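Local coordinates for protein cellobiose 2-epimerase (Spirochaeta thermophila DSM 6192, PDB 5ZIG) that probably catalyses the reversible epimerization of cellobiose to 4-O-beta-D-glucopyranosyl-D-mannose, as a member of the N-acylglucosamine 2-epimerase family, at residues A[112-124]-A[164-176]. Numbering follows the deposited sequence. Where two conformers were deposited one is given.
Sequences PLSRVKKLYGNAF and YYEAFTEDWSTPL
Lys117 lays its aliphatic chain across one face of the Trp172 indole, CB sitting 3.8 Å from the centroid of the six-membered ring in a CH-pi contact. The backbones of the two segments pair antiparallel: Lys117 N gives to Phe168 O at 3.0 Å and Phe168 N to Lys117 O at 2.9 Å. Bends at chi2, chi3 and chi4 curl the lysine over the indole, and NZ ends at a salt bridge with Asp96 and a hydrogen bond to Arg100 O, which also accepts from Trp172 NE1. The Asn122 amide meets the indole rim with OD1, 3.8 Å from Trp172 CZ2, its plane 71° from the ring, while ND2 returns to Lys118 O at the N-cap position. Leu119 fills the other end of this tight side: CD1 reaches the edge of the Phe168 ring and Trp172 CZ3, and CD2 packs on Tyr164 CB at 3.6 Å. With an alanine in place of Trp172, a gap would probably open between Lys117, Leu119 and Asn122. The solvent side is looser: Arg115 and Glu170 run alongside each other, joined by one bent salt bridge, NH1 to OE2 at 2.9 Å. Strand 167-168 lies between 117-118 and 175-176 in a small sheet joining helical hairpins of the family's (alpha/alpha)6 barrel; helix 139-156 backs Asn122 and Trp172, and helix 191-208 flanks Tyr120 and Tyr164.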
ATOM      1  N   PRO A 112      23.356   3.365   9.017  1.00 30.41           N
ATOM      2  CA  PRO A 112      22.188   2.705   9.615  1.00 31.21           C
ATOM      3  C   PRO A 112      21.742   3.449  10.865  1.00 29.42           C
ATOM      4  O   PRO A 112      22.563   3.866  11.684  1.00 33.09           O
ATOM      5  CB  PRO A 112      22.690   1.293   9.935  1.00 22.74           C
ATOM      6  CG  PRO A 112      23.797   1.069   8.990  1.00 24.04           C
ATOM      7  CD  PRO A 112      24.464   2.415   8.805  1.00 28.29           C
ATOM      8  N   LEU A 113      20.426   3.669  10.971  1.00 21.22           N
ATOM      9  CA  LEU A 113      19.823   4.189  12.194  1.00 31.66           C
ATOM     10  C   LEU A 113      19.173   3.027  12.938  1.00 33.69           C
ATOM     11  O   LEU A 113      19.801   2.416  13.807  1.00 40.53           O
ATOM     12  CB  LEU A 113      18.806   5.310  11.893  1.00 26.53           C
ATOM     13  CG  LEU A 113      18.155   5.961  13.122  1.00 27.88           C
ATOM     14  CD1 LEU A 113      19.108   6.015  14.298  1.00 34.44           C
ATOM     15  CD2 LEU A 113      17.710   7.368  12.806  1.00 29.18           C
ATOM     16  N   SER A 114      17.929   2.699  12.596  1.00 25.89           N
ATOM     17  CA  SER A 114      17.264   1.541  13.181  1.00 29.43           C
ATOM     18  C   SER A 114      17.630   0.299  12.358  1.00 29.02           C
ATOM     19  O   SER A 114      17.291   0.193  11.175  1.00 25.86           O
ATOM     20  CB  SER A 114      15.759   1.759  13.246  1.00 24.50           C
ATOM     21  OG  SER A 114      15.079   0.552  13.532  1.00 33.29           O
ATOM     22  N   ARG A 115      18.342  -0.634  12.982  1.00 27.94           N
ATOM     23  CA  ARG A 115      18.860  -1.817  12.294  1.00 23.22           C
ATOM     24  C   ARG A 115      17.915  -3.000  12.356  1.00 20.89           C
ATOM     25  O   ARG A 115      18.238  -4.055  11.809  1.00 36.51           O
ATOM     26  CB  ARG A 115      20.266  -2.214  12.816  1.00 30.92           C
ATOM     27  CG  ARG A 115      21.317  -1.067  12.935  1.00 34.22           C
ATOM     28  CD  ARG A 115      22.699  -1.512  13.580  1.00 25.09           C
ATOM     29  NE  ARG A 115      23.799  -0.629  13.180  1.00 26.47           N
ATOM     30  CZ  ARG A 115      24.668  -0.918  12.218  1.00 24.86           C
ATOM     31  NH1 ARG A 115      24.507  -2.020  11.512  1.00 25.58           N
ATOM     32  NH2 ARG A 115      25.662  -0.078  11.930  1.00 30.24           N
ATOM     33  N   VAL A 116      16.776  -2.871  13.035  0.67 20.93           N
ATOM     34  CA  VAL A 116      15.796  -3.955  13.095  0.67 26.98           C
ATOM     35  C   VAL A 116      15.242  -4.248  11.698  0.67 26.77           C
ATOM     36  O   VAL A 116      15.111  -3.350  10.857  0.67 25.44           O
ATOM     37  CB  VAL A 116      14.681  -3.584  14.094  0.67 27.01           C
ATOM     38  CG1 VAL A 116      13.374  -4.291  13.778  0.67 20.88           C
ATOM     39  CG2 VAL A 116      15.148  -3.893  15.529  0.67 25.86           C
ATOM     40  N   LYS A 117      14.957  -5.539  11.439  1.00 26.43           N
ATOM     41  CA  LYS A 117      14.401  -6.015  10.169  1.00 24.44           C
ATOM     42  C   LYS A 117      12.902  -6.240  10.333  1.00 23.68           C
ATOM     43  O   LYS A 117      12.463  -7.288  10.807  1.00 24.95           O
ATOM     44  CB  LYS A 117      15.089  -7.299   9.723  1.00 27.27           C
ATOM     45  CG  LYS A 117      16.570  -7.247   9.842  1.00 23.62           C
ATOM     46  CD  LYS A 117      17.117  -6.058   9.039  1.00 30.76           C
ATOM     47  CE  LYS A 117      17.937  -6.508   7.855  1.00 43.08           C
ATOM     48  NZ  LYS A 117      19.295  -7.020   8.248  1.00 35.20           N
ATOM     49  N   LYS A 118      12.112  -5.258   9.916  1.00 30.26           N
ATOM     50  CA  LYS A 118      10.665  -5.406   9.931  1.00 27.04           C
ATOM     51  C   LYS A 118      10.211  -6.041   8.622  1.00 22.03           C
ATOM     52  O   LYS A 118      10.565  -5.568   7.538  1.00 20.26           O
ATOM     53  CB  LYS A 118       9.985  -4.051  10.138  1.00 22.62           C
ATOM     54  CG  LYS A 118      10.463  -3.325  11.393  1.00 28.44           C
ATOM     55  CD  LYS A 118       9.417  -2.343  11.937  1.00 37.63           C
ATOM     56  CE  LYS A 118       9.964  -1.507  13.098  1.00 36.42           C
ATOM     57  NZ  LYS A 118       8.865  -0.849  13.867  1.00 36.30           N
ATOM     58  N   LEU A 119       9.442  -7.126   8.731  1.00 25.45           N
ATOM     59  CA  LEU A 119       8.943  -7.785   7.531  1.00 28.77           C
ATOM     60  C   LEU A 119       8.100  -6.829   6.700  1.00 24.72           C
ATOM     61  O   LEU A 119       8.163  -6.852   5.462  1.00 23.63           O
ATOM     62  CB  LEU A 119       8.148  -9.035   7.906  1.00 20.20           C
ATOM     63  CG  LEU A 119       9.067 -10.246   8.103  1.00 25.02           C
ATOM     64  CD1 LEU A 119      10.024 -10.078   9.295  1.00 23.93           C
ATOM     65  CD2 LEU A 119       8.244 -11.489   8.228  1.00 27.30           C
ATOM     66  N   TYR A 120       7.350  -5.956   7.367  1.00 20.24           N
ATOM     67  CA  TYR A 120       6.588  -4.936   6.655  1.00 20.22           C
ATOM     68  C   TYR A 120       7.470  -4.189   5.678  1.00 20.91           C
ATOM     69  O   TYR A 120       7.146  -4.078   4.492  1.00 26.04           O
ATOM     70  CB  TYR A 120       5.958  -3.973   7.638  1.00 31.33           C
ATOM     71  CG  TYR A 120       5.050  -2.966   6.981  1.00 25.55           C
ATOM     72  CD1 TYR A 120       5.542  -1.744   6.534  1.00 35.89           C
ATOM     73  CD2 TYR A 120       3.703  -3.241   6.799  1.00 28.74           C
ATOM     74  CE1 TYR A 120       4.712  -0.821   5.928  1.00 41.55           C
ATOM     75  CE2 TYR A 120       2.859  -2.313   6.197  1.00 32.29           C
ATOM     76  CZ  TYR A 120       3.370  -1.105   5.767  1.00 40.82           C
ATOM     77  OH  TYR A 120       2.533  -0.183   5.165  1.00 50.23           O
ATOM     78  N   GLY A 121       8.601  -3.674   6.152  1.00 22.64           N
ATOM     79  CA  GLY A 121       9.490  -2.940   5.267  1.00 21.13           C
ATOM     80  C   GLY A 121      10.231  -3.799   4.268  1.00 23.08           C
ATOM     81  O   GLY A 121      10.439  -3.399   3.120  1.00 25.74           O
ATOM     82  N   ASN A 122      10.690  -4.972   4.708  1.00 25.67           N
ATOM     83  CA  ASN A 122      11.330  -5.887   3.774  1.00 25.93           C
ATOM     84  C   ASN A 122      10.353  -6.361   2.695  1.00 22.66           C
ATOM     85  O   ASN A 122      10.765  -6.587   1.546  1.00 20.58           O
ATOM     86  CB  ASN A 122      11.936  -7.059   4.553  1.00 20.01           C
ATOM     87  CG  ASN A 122      13.261  -6.684   5.217  1.00 23.66           C
ATOM     88  OD1 ASN A 122      14.324  -6.901   4.650  1.00 21.61           O
ATOM     89  ND2 ASN A 122      13.193  -6.079   6.392  1.00 20.18           N
ATOM     90  N   ALA A 123       9.063  -6.503   3.034  1.00 30.21           N
ATOM     91  CA  ALA A 123       8.032  -6.758   2.016  1.00 25.42           C
ATOM     92  C   ALA A 123       8.021  -5.657   0.965  1.00 19.83           C
ATOM     93  O   ALA A 123       8.167  -5.925  -0.232  1.00 28.02           O
ATOM     94  CB  ALA A 123       6.644  -6.867   2.654  1.00 20.65           C
ATOM     95  N   PHE A 124       7.842  -4.404   1.399  1.00 21.95           N
ATOM     96  CA  PHE A 124       7.829  -3.291   0.453  1.00 23.99           C
ATOM     97  C   PHE A 124       9.082  -3.268  -0.415  1.00 23.61           C
ATOM     98  O   PHE A 124       9.008  -2.918  -1.592  1.00 19.80           O
ATOM     99  CB  PHE A 124       7.676  -1.953   1.192  1.00 29.17           C
ATOM    100  CG  PHE A 124       6.269  -1.436   1.198  1.00 20.03           C
ATOM    101  CD1 PHE A 124       5.742  -0.810   0.079  1.00 24.78           C
ATOM    102  CD2 PHE A 124       5.450  -1.640   2.296  1.00 25.47           C
ATOM    103  CE1 PHE A 124       4.406  -0.358   0.060  1.00 24.88           C
ATOM    104  CE2 PHE A 124       4.122  -1.210   2.286  1.00 25.43           C
ATOM    105  CZ  PHE A 124       3.602  -0.554   1.164  1.00 22.38           C
ATOM    106  N   TYR A 164       3.565 -14.984   9.590  1.00 21.98           N
ATOM    107  CA  TYR A 164       4.899 -14.405   9.707  1.00 25.42           C
ATOM    108  C   TYR A 164       5.031 -13.613  11.006  1.00 32.33           C
ATOM    109  O   TYR A 164       4.117 -12.879  11.397  1.00 31.95           O
ATOM    110  CB  TYR A 164       5.256 -13.450   8.516  1.00 20.24           C
ATOM    111  CG  TYR A 164       5.178 -14.109   7.147  1.00 22.37           C
ATOM    112  CD1 TYR A 164       6.341 -14.445   6.455  1.00 29.72           C
ATOM    113  CD2 TYR A 164       3.961 -14.388   6.550  1.00 25.26           C
ATOM    114  CE1 TYR A 164       6.291 -15.064   5.244  1.00 26.75           C
ATOM    115  CE2 TYR A 164       3.899 -15.002   5.310  1.00 30.15           C
ATOM    116  CZ  TYR A 164       5.077 -15.341   4.666  1.00 26.19           C
ATOM    117  OH  TYR A 164       5.066 -15.962   3.438  1.00 31.07           O
ATOM    118  N   TYR A 165       6.181 -13.769  11.667  1.00 27.18           N
ATOM    119  CA  TYR A 165       6.526 -12.882  12.767  1.00 26.08           C
ATOM    120  C   TYR A 165       6.642 -11.449  12.261  1.00 31.93           C
ATOM    121  O   TYR A 165       7.039 -11.198  11.120  1.00 30.28           O
ATOM    122  CB  TYR A 165       7.835 -13.328  13.409  1.00 22.41           C
ATOM    123  CG  TYR A 165       7.710 -14.713  13.982  1.00 30.70           C
ATOM    124  CD1 TYR A 165       7.082 -14.912  15.197  1.00 35.27           C
ATOM    125  CD2 TYR A 165       8.163 -15.836  13.276  1.00 20.65           C
ATOM    126  CE1 TYR A 165       6.938 -16.174  15.723  1.00 36.54           C
ATOM    127  CE2 TYR A 165       8.011 -17.101  13.796  1.00 32.10           C
ATOM    128  CZ  TYR A 165       7.405 -17.263  15.032  1.00 36.46           C
ATOM    129  OH  TYR A 165       7.245 -18.515  15.590  1.00 38.13           O
ATOM    130  N   GLU A 166       6.307 -10.502  13.136  1.00 35.57           N
ATOM    131  CA  GLU A 166       6.293  -9.096  12.749  1.00 26.75           C
ATOM    132  C   GLU A 166       7.678  -8.601  12.356  1.00 30.84           C
ATOM    133  O   GLU A 166       7.838  -7.910  11.341  1.00 23.82           O
ATOM    134  CB  GLU A 166       5.732  -8.273  13.907  1.00 30.42           C
ATOM    135  CG  GLU A 166       5.570  -6.791  13.628  1.00 37.32           C
ATOM    136  CD  GLU A 166       4.461  -6.493  12.642  1.00 31.52           C
ATOM    137  OE1 GLU A 166       3.561  -7.332  12.463  1.00 35.21           O
ATOM    138  OE2 GLU A 166       4.490  -5.401  12.057  1.00 27.55           O
ATOM    139  N   ALA A 167       8.698  -8.942  13.144  1.00 29.08           N
ATOM    140  CA  ALA A 167       9.992  -8.302  12.977  1.00 30.25           C
ATOM    141  C   ALA A 167      11.067  -9.168  13.625  1.00 36.34           C
ATOM    142  O   ALA A 167      10.772 -10.069  14.414  1.00 32.16           O
ATOM    143  CB  ALA A 167       9.987  -6.890  13.574  1.00 27.70           C
ATOM    144  N   PHE A 168      12.318  -8.892  13.259  1.00 27.69           N
ATOM    145  CA  PHE A 168      13.460  -9.623  13.778  1.00 26.62           C
ATOM    146  C   PHE A 168      14.586  -8.658  14.112  1.00 28.70           C
ATOM    147  O   PHE A 168      14.664  -7.540  13.590  1.00 22.71           O
ATOM    148  CB  PHE A 168      13.963 -10.688  12.780  1.00 23.40           C
ATOM    149  CG  PHE A 168      13.078 -11.888  12.677  1.00 20.61           C
ATOM    150  CD1 PHE A 168      11.966 -11.878  11.842  1.00 33.30           C
ATOM    151  CD2 PHE A 168      13.350 -13.029  13.418  1.00 25.63           C
ATOM    152  CE1 PHE A 168      11.143 -13.003  11.746  1.00 28.48           C
ATOM    153  CE2 PHE A 168      12.533 -14.142  13.333  1.00 30.52           C
ATOM    154  CZ  PHE A 168      11.421 -14.126  12.507  1.00 24.74           C
ATOM    155  N   THR A 169      15.463  -9.122  15.005  1.00 39.25           N
ATOM    156  CA  THR A 169      16.721  -8.460  15.290  1.00 30.28           C
ATOM    157  C   THR A 169      17.579  -8.391  14.029  1.00 34.83           C
ATOM    158  O   THR A 169      17.325  -9.071  13.025  1.00 31.81           O
ATOM    159  CB  THR A 169      17.478  -9.205  16.388  1.00 31.35           C
ATOM    160  OG1 THR A 169      17.455 -10.613  16.111  1.00 29.07           O
ATOM    161  CG2 THR A 169      16.853  -8.949  17.755  1.00 32.86           C
ATOM    162  N   GLU A 170      18.632  -7.574  14.105  1.00 30.47           N
ATOM    163  CA  GLU A 170      19.441  -7.297  12.925  1.00 26.11           C
ATOM    164  C   GLU A 170      19.928  -8.587  12.259  1.00 32.83           C
ATOM    165  O   GLU A 170      19.824  -8.739  11.034  1.00 23.68           O
ATOM    166  CB  GLU A 170      20.615  -6.389  13.303  1.00 27.78           C
ATOM    167  CG  GLU A 170      21.499  -6.035  12.121  1.00 29.38           C
ATOM    168  CD  GLU A 170      22.674  -5.153  12.504  1.00 34.53           C
ATOM    169  OE1 GLU A 170      22.847  -4.881  13.715  1.00 34.09           O
ATOM    170  OE2 GLU A 170      23.425  -4.742  11.588  1.00 33.09           O
ATOM    171  N   ASP A 171      20.414  -9.550  13.059  1.00 35.53           N
ATOM    172  CA  ASP A 171      20.963 -10.798  12.540  1.00 28.30           C
ATOM    173  C   ASP A 171      19.897 -11.812  12.146  1.00 29.50           C
ATOM    174  O   ASP A 171      20.250 -12.946  11.801  1.00 35.14           O
ATOM    175  CB  ASP A 171      21.926 -11.421  13.569  1.00 31.84           C
ATOM    176  CG  ASP A 171      21.255 -11.720  14.911  1.00 41.53           C
ATOM    177  OD1 ASP A 171      20.009 -11.857  14.962  1.00 39.12           O
ATOM    178  OD2 ASP A 171      21.975 -11.831  15.925  1.00 44.52           O
ATOM    179  N   TRP A 172      18.614 -11.439  12.215  1.00 32.55           N
ATOM    180  CA  TRP A 172      17.453 -12.262  11.852  1.00 26.90           C
ATOM    181  C   TRP A 172      17.286 -13.475  12.763  1.00 34.62           C
ATOM    182  O   TRP A 172      16.654 -14.471  12.371  1.00 38.08           O
ATOM    183  CB  TRP A 172      17.512 -12.727  10.391  1.00 26.82           C
ATOM    184  CG  TRP A 172      17.223 -11.682   9.338  1.00 37.33           C
ATOM    185  CD1 TRP A 172      18.142 -10.950   8.645  1.00 35.88           C
ATOM    186  CD2 TRP A 172      15.935 -11.296   8.822  1.00 32.66           C
ATOM    187  NE1 TRP A 172      17.511 -10.119   7.750  1.00 30.15           N
ATOM    188  CE2 TRP A 172      16.160 -10.321   7.828  1.00 32.11           C
ATOM    189  CE3 TRP A 172      14.620 -11.695   9.091  1.00 31.33           C
ATOM    190  CZ2 TRP A 172      15.118  -9.715   7.121  1.00 25.72           C
ATOM    191  CZ3 TRP A 172      13.576 -11.086   8.374  1.00 23.15           C
ATOM    192  CH2 TRP A 172      13.840 -10.110   7.412  1.00 21.29           C
ATOM    193  N   SER A 173      17.815 -13.414  13.982  1.00 28.31           N
ATOM    194  CA  SER A 173      17.797 -14.563  14.877  1.00 29.90           C
ATOM    195  C   SER A 173      16.602 -14.584  15.818  1.00 34.65           C
ATOM    196  O   SER A 173      16.123 -15.667  16.167  1.00 37.86           O
ATOM    197  CB  SER A 173      19.073 -14.589  15.732  1.00 36.16           C
ATOM    198  OG  SER A 173      18.995 -13.666  16.807  1.00 32.34           O
ATOM    199  N   THR A 174      16.135 -13.419  16.258  1.00 37.09           N
ATOM    200  CA  THR A 174      15.177 -13.287  17.348  1.00 29.00           C
ATOM    201  C   THR A 174      13.938 -12.543  16.870  1.00 33.90           C
ATOM    202  O   THR A 174      14.044 -11.369  16.480  1.00 21.01           O
ATOM    203  CB  THR A 174      15.836 -12.535  18.513  1.00 40.74           C
ATOM    204  OG1 THR A 174      16.943 -13.298  19.006  1.00 42.78           O
ATOM    205  CG2 THR A 174      14.837 -12.253  19.641  1.00 42.45           C
ATOM    206  N   PRO A 175      12.756 -13.160  16.850  1.00 34.26           N
ATOM    207  CA  PRO A 175      11.559 -12.410  16.463  1.00 36.66           C
ATOM    208  C   PRO A 175      11.241 -11.336  17.492  1.00 29.10           C
ATOM    209  O   PRO A 175      11.452 -11.510  18.695  1.00 28.91           O
ATOM    210  CB  PRO A 175      10.459 -13.483  16.392  1.00 39.80           C
ATOM    211  CG  PRO A 175      10.991 -14.652  17.178  1.00 40.23           C
ATOM    212  CD  PRO A 175      12.482 -14.596  17.067  1.00 32.73           C
ATOM    213  N   LEU A 176      10.772 -10.203  16.991  1.00 25.50           N
ATOM    214  CA  LEU A 176      10.322  -9.075  17.786  1.00 22.59           C
ATOM    215  C   LEU A 176       8.848  -8.814  17.495  1.00 34.98           C
ATOM    216  O   LEU A 176       8.443  -8.846  16.323  1.00 37.63           O
ATOM    217  CB  LEU A 176      11.150  -7.833  17.455  1.00 28.65           C
ATOM    218  CG  LEU A 176      12.595  -7.859  17.954  1.00 34.35           C
ATOM    219  CD1 LEU A 176      13.440  -6.763  17.314  1.00 34.12           C
ATOM    220  CD2 LEU A 176      12.594  -7.734  19.455  1.00 29.38           C
TER
HETATM  221  O   HOH W   1       6.635  -5.437  10.238  1.00 23.32           O